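Local coordinates for protein carbohydrate esterase family 2 (CE2) (Chaetomium olivicolor, PDB 4XVH) that probably removes acetyl groups from xylan or related polysaccharides, pairing an SGNH-type esterase domain with a jelly-roll carbohydrate-binding domain, at residues V2-L5 with G6-P10; S65-A68 with G69-K72. One frame throughout, in Å; residues are numbered along the deposited sequence.

Interaction 1: V2-L5 with G6-P10; sequences VRYL and GRVNP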
loop_
_atom_site.group_PDB
_atom_site.type_symbol
_atom_site.label_atom_id
_atom_site.label_comp_id
_atom_site.label_asym_id
_atom_site.label_seq_id
_atom_site.Cartn_x
_atom_site.Cartn_y
_atom_site.Cartn_z
ATOM N N VAL A 2 -13.280 11.613 -14.719
ATOM C CA VAL A 2 -12.859 10.824 -13.571
ATOM C C VAL A 2 -11.360 10.628 -13.607
ATOM O O VAL A 2 -10.804 10.431 -14.687
ATOM C CB VAL A 2 -13.537 9.467 -13.587
ATOM C CG1 VAL A 2 -13.258 8.717 -12.309
ATOM C CG2 VAL A 2 -15.042 9.644 -13.815
ATOM N N ARG A 3 -10.681 10.676 -12.467
ATOM C CA ARG A 3 -9.310 10.212 -12.528
ATOM C C ARG A 3 -9.102 9.016 -11.624
ATOM O O ARG A 3 -9.698 8.895 -10.536
ATOM C CB ARG A 3 -8.323 11.346 -12.246
ATOM C CG ARG A 3 -7.994 11.678 -10.851
ATOM C CD ARG A 3 -6.966 12.857 -10.867
ATOM N NE ARG A 3 -6.739 13.357 -9.516
ATOM C CZ ARG A 3 -5.750 12.960 -8.722
ATOM N NH1 ARG A 3 -4.845 12.081 -9.144
ATOM N NH2 ARG A 3 -5.670 13.459 -7.499
ATOM N N TYR A 4 -8.320 8.084 -12.148
ATOM C CA TYR A 4 -7.996 6.868 -11.429
ATOM C C TYR A 4 -6.848 7.111 -10.467
ATOM O O TYR A 4 -5.872 7.785 -10.805
ATOM C CB TYR A 4 -7.669 5.756 -12.406
ATOM C CG TYR A 4 -8.924 5.304 -13.094
ATOM C CD1 TYR A 4 -9.408 6.012 -14.188
ATOM C CD2 TYR A 4 -9.672 4.219 -12.609
ATOM C CE1 TYR A 4 -10.563 5.644 -14.822
ATOM C CE2 TYR A 4 -10.851 3.838 -13.241
ATOM C CZ TYR A 4 -11.287 4.564 -14.352
ATOM O OH TYR A 4 -12.440 4.236 -15.040
ATOM N N LEU A 5 -6.983 6.527 -9.285
ATOM C CA LEU A 5 -6.002 6.643 -8.232
ATOM C C LEU A 5 -5.192 5.358 -8.112
ATOM O O LEU A 5 -5.763 4.267 -8.102
ATOM C CB LEU A 5 -6.707 6.948 -6.910
ATOM C CG LEU A 5 -7.637 8.158 -6.996
ATOM C CD1 LEU A 5 -8.415 8.388 -5.687
ATOM C CD2 LEU A 5 -6.810 9.382 -7.350
ATOM N N GLY A 6 -3.871 5.489 -8.026
ATOM C CA GLY A 6 -3.027 4.319 -7.867
ATOM C C GLY A 6 -2.813 3.602 -9.190
ATOM O O GLY A 6 -3.185 4.113 -10.256
ATOM N N ARG A 7 -2.236 2.402 -9.122
ATOM C CA ARG A 7 -1.895 1.673 -10.319
ATOM C C ARG A 7 -3.115 0.865 -10.771
ATOM O O ARG A 7 -3.449 -0.149 -10.153
ATOM C CB ARG A 7 -0.689 0.766 -10.063
ATOM C CG ARG A 7 -0.185 0.001 -11.294
ATOM C CD ARG A 7 0.930 -0.960 -10.905
ATOM N NE ARG A 7 2.165 -0.259 -10.553
ATOM C CZ ARG A 7 3.336 -0.881 -10.438
ATOM N NH1 ARG A 7 3.383 -2.208 -10.640
ATOM N NH2 ARG A 7 4.456 -0.200 -10.146
ATOM N N VAL A 8 -3.800 1.346 -11.816
ATOM C CA VAL A 8 -5.019 0.693 -12.305
ATOM C C VAL A 8 -4.901 0.452 -13.797
ATOM O O VAL A 8 -4.707 1.382 -14.564
ATOM C CB VAL A 8 -6.277 1.519 -12.007
ATOM C CG1 VAL A 8 -7.557 0.861 -12.605
ATOM C CG2 VAL A 8 -6.436 1.702 -10.478
ATOM N N ASN A 9 -4.990 -0.810 -14.200
ATOM C CA ASN A 9 -4.888 -1.146 -15.618
ATOM C C ASN A 9 -6.099 -0.590 -16.358
ATOM O O ASN A 9 -7.214 -1.023 -16.118
ATOM C CB ASN A 9 -4.790 -2.661 -15.785
ATOM C CG ASN A 9 -4.491 -3.094 -17.217
ATOM O OD1 ASN A 9 -4.640 -2.332 -18.181
ATOM N ND2 ASN A 9 -4.093 -4.354 -17.353
ATOM N N PRO A 10 -5.889 0.388 -17.259
ATOM C CA PRO A 10 -7.056 0.949 -17.951
ATOM C C PRO A 10 -7.743 -0.038 -18.899
ATOM O O PRO A 10 -8.870 0.234 -19.294
ATOM C CB PRO A 10 -6.476 2.136 -18.727
ATOM C CG PRO A 10 -5.025 1.788 -18.940
ATOM C CD PRO A 10 -4.616 0.978 -17.718
HETATM O O HOH W 1 -3.578 6.328 -11.549
#

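Interaction 2: S65-A68 with G69-K72; sequences STPA and GLRK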
loop_
_atom_site.group_PDB
_atom_site.type_symbol
_atom_site.label_atom_id
_atom_site.label_comp_id
_atom_site.label_asym_id
_atom_site.label_seq_id
_atom_site.Cartn_x
_atom_site.Cartn_y
_atom_site.Cartn_z
ATOM N N SER A 65 -23.335 4.174 -4.743
ATOM C CA SER A 65 -23.923 5.508 -4.901
ATOM C C SER A 65 -23.560 6.433 -3.769
ATOM O O SER A 65 -23.311 5.986 -2.650
ATOM C CB SER A 65 -25.436 5.407 -4.993
ATOM O OG SER A 65 -25.786 4.648 -6.128
ATOM N N THR A 66 -23.517 7.724 -4.074
ATOM C CA THR A 66 -23.345 8.759 -3.070
ATOM C C THR A 66 -24.487 8.658 -2.023
ATOM O O THR A 66 -25.555 8.106 -2.311
ATOM C CB THR A 66 -23.329 10.169 -3.723
ATOM O OG1 THR A 66 -24.484 10.329 -4.555
ATOM C CG2 THR A 66 -22.084 10.350 -4.592
ATOM N N PRO A 67 -24.255 9.165 -0.799
ATOM C CA PRO A 67 -25.259 9.098 0.277
ATOM C C PRO A 67 -26.535 9.907 0.005
ATOM O O PRO A 67 -26.482 10.976 -0.619
ATOM C CB PRO A 67 -24.500 9.673 1.493
ATOM C CG PRO A 67 -23.391 10.462 0.916
ATOM C CD PRO A 67 -22.968 9.678 -0.296
ATOM N N ALA A 68 -27.674 9.394 0.458
ATOM C CA ALA A 68 -28.909 10.169 0.413
ATOM C C ALA A 68 -28.733 11.409 1.262
ATOM O O ALA A 68 -27.966 11.395 2.237
ATOM C CB ALA A 68 -30.090 9.353 0.911
ATOM N N GLY A 69 -29.425 12.479 0.884
ATOM C CA GLY A 69 -29.498 13.670 1.714
ATOM C C GLY A 69 -28.617 14.825 1.266
ATOM O O GLY A 69 -28.680 15.887 1.868
ATOM N N LEU A 70 -27.811 14.626 0.217
ATOM C CA LEU A 70 -26.946 15.693 -0.271
ATOM C C LEU A 70 -27.810 16.831 -0.822
ATOM O O LEU A 70 -28.945 16.608 -1.266
ATOM C CB LEU A 70 -25.962 15.170 -1.331
ATOM C CG LEU A 70 -24.941 14.143 -0.827
ATOM C CD1 LEU A 70 -24.090 13.655 -2.013
ATOM C CD2 LEU A 70 -24.050 14.698 0.315
ATOM N N ARG A 71 -27.311 18.061 -0.735
ATOM C CA ARG A 71 -28.041 19.202 -1.281
ATOM C C ARG A 71 -27.652 19.362 -2.736
ATOM O O ARG A 71 -26.472 19.206 -3.060
ATOM C CB ARG A 71 -27.727 20.474 -0.495
ATOM C CG ARG A 71 -28.434 21.739 -0.998
ATOM C CD ARG A 71 -28.044 22.960 -0.143
ATOM N NE ARG A 71 -28.532 24.194 -0.739
ATOM C CZ ARG A 71 -29.720 24.726 -0.468
ATOM N NH1 ARG A 71 -30.528 24.135 0.409
ATOM N NH2 ARG A 71 -30.106 25.850 -1.065
ATOM N N LYS A 72 -28.621 19.649 -3.616
ATOM C CA LYS A 72 -28.303 19.871 -5.028
ATOM C C LYS A 72 -27.196 20.907 -5.187
ATOM O O LYS A 72 -27.323 22.045 -4.715
ATOM C CB LYS A 72 -29.530 20.339 -5.812
ATOM C CG LYS A 72 -29.242 20.552 -7.294
ATOM C CD LYS A 72 -30.518 20.988 -8.019
ATOM C CE LYS A 72 -30.285 21.163 -9.505
ATOM N NZ LYS A 72 -31.559 21.686 -10.121
#

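Interaction 1: V2-L5 with G6-P10
Tyr4 and Val8 meet where strand 3-5, at the start of the jelly-roll beta-sandwich domain, runs out into a loop. The strand pairs antiparallel with strand 21-28, and the chain leaves it at Gly6.

The apolar part of the contact is small. Tyr4 CD2 lies 4.0 Å from Val8 CG1, the two side chains crossing at about a right angle with the methyl oblique to the ring. With chi1 of Val8 at 177°, CG1 is anti to the backbone N, while CG2 projects beside that N and comes to 3.6 Å from Leu5 O. Leu5 itself turns its side chain away from the loop to pack on Val78 and Arg80 of strand 73-81, and its CD2 lies 3.7 Å above one face of the Arg3 guanidinium, towards the rim.

Polar groups reach across to the esterase domain. Arg3 forms a salt bridge with Asp155, and Asn9 ND2 a hydrogen bond with Asp192; Arg7 points away from the strand, its NH1 hydrogen-bonded to the carbonyls of Tyr185 and Arg187, with cation-pi contacts to the rings of Tyr185 and Tyr197.

The backbone bends at Gly6, whose positive phi of 79° suits glycine. Across this bend a water donates to two carbonyls, 2.8 Å from Tyr4 O and 2.6 Å from Gly6 O.

Interaction 2: S65-A68 with G69-K72
Thr66 OG1 is gripped from outside the loop by the backbone N of Ala31, with a weak hydrogen bond to Ser30 OG besides, while the same side chain meets Leu70 through CB. The backbones of Thr66 and Ala31 are also hydrogen-bonded, and together these bonds tie the end of strand 63-65 to the start of strand 31-40.

Leu70 folds back into the inside of the turn. Its CG lies 3.5 Å from Pro67 O. Its CD1 reaches 4.0 Å from Thr66 CB. CG of Leu70 is anti to its own carbonyl carbon (chi1 -65°), which sends the isobutyl group back towards Pro67 and Thr66. The other methyl, CD2, brushes Pro67 CG at 4.3 Å.

The reversal is a type II beta turn from Pro67 to Leu70, in the loop that carries the chain from strand 63-65, at the edge of the four-stranded sheet of the beta-sandwich, to strand 73-81 of the six-stranded one. Ala68 and Gly69 are its two central residues, and Gly69 takes the positive phi, 103°, that this turn type calls for at its third position. The turn is an open one: Pro67 O to Leu70 N measures 4.0 Å, too long for a hydrogen bond. Ala68 and Gly69 at its crest are exposed and touch a crystal neighbour. Beneath the crest Thr66, Pro67 and Leu70 all rest on Ile48 of strand 44-48, and Leu70 also touches His75 at the start of strand 73-81.

How the interactions relate
Both contacts belong to the N-terminal beta-sandwich domain and follow one another along the chain, 2-10 first and 65-72 later. Their centres are 24 Å apart and their nearest atoms about 12 Å, without touching. Strand 73-81 is common to their surroundings: interaction 1 starts on a strand of the same six-stranded sheet and packs on 73-81 through Leu5, whereas interaction 2 is the loop that leads into that sheet from the four-stranded one. Interaction 1 sits about 15 Å from the centre of the chain, on the side facing the esterase domain; interaction 2 is a surface turn about 30 Å from that centre. One therefore belongs to the domain junction, the other to the outer end of the sandwich.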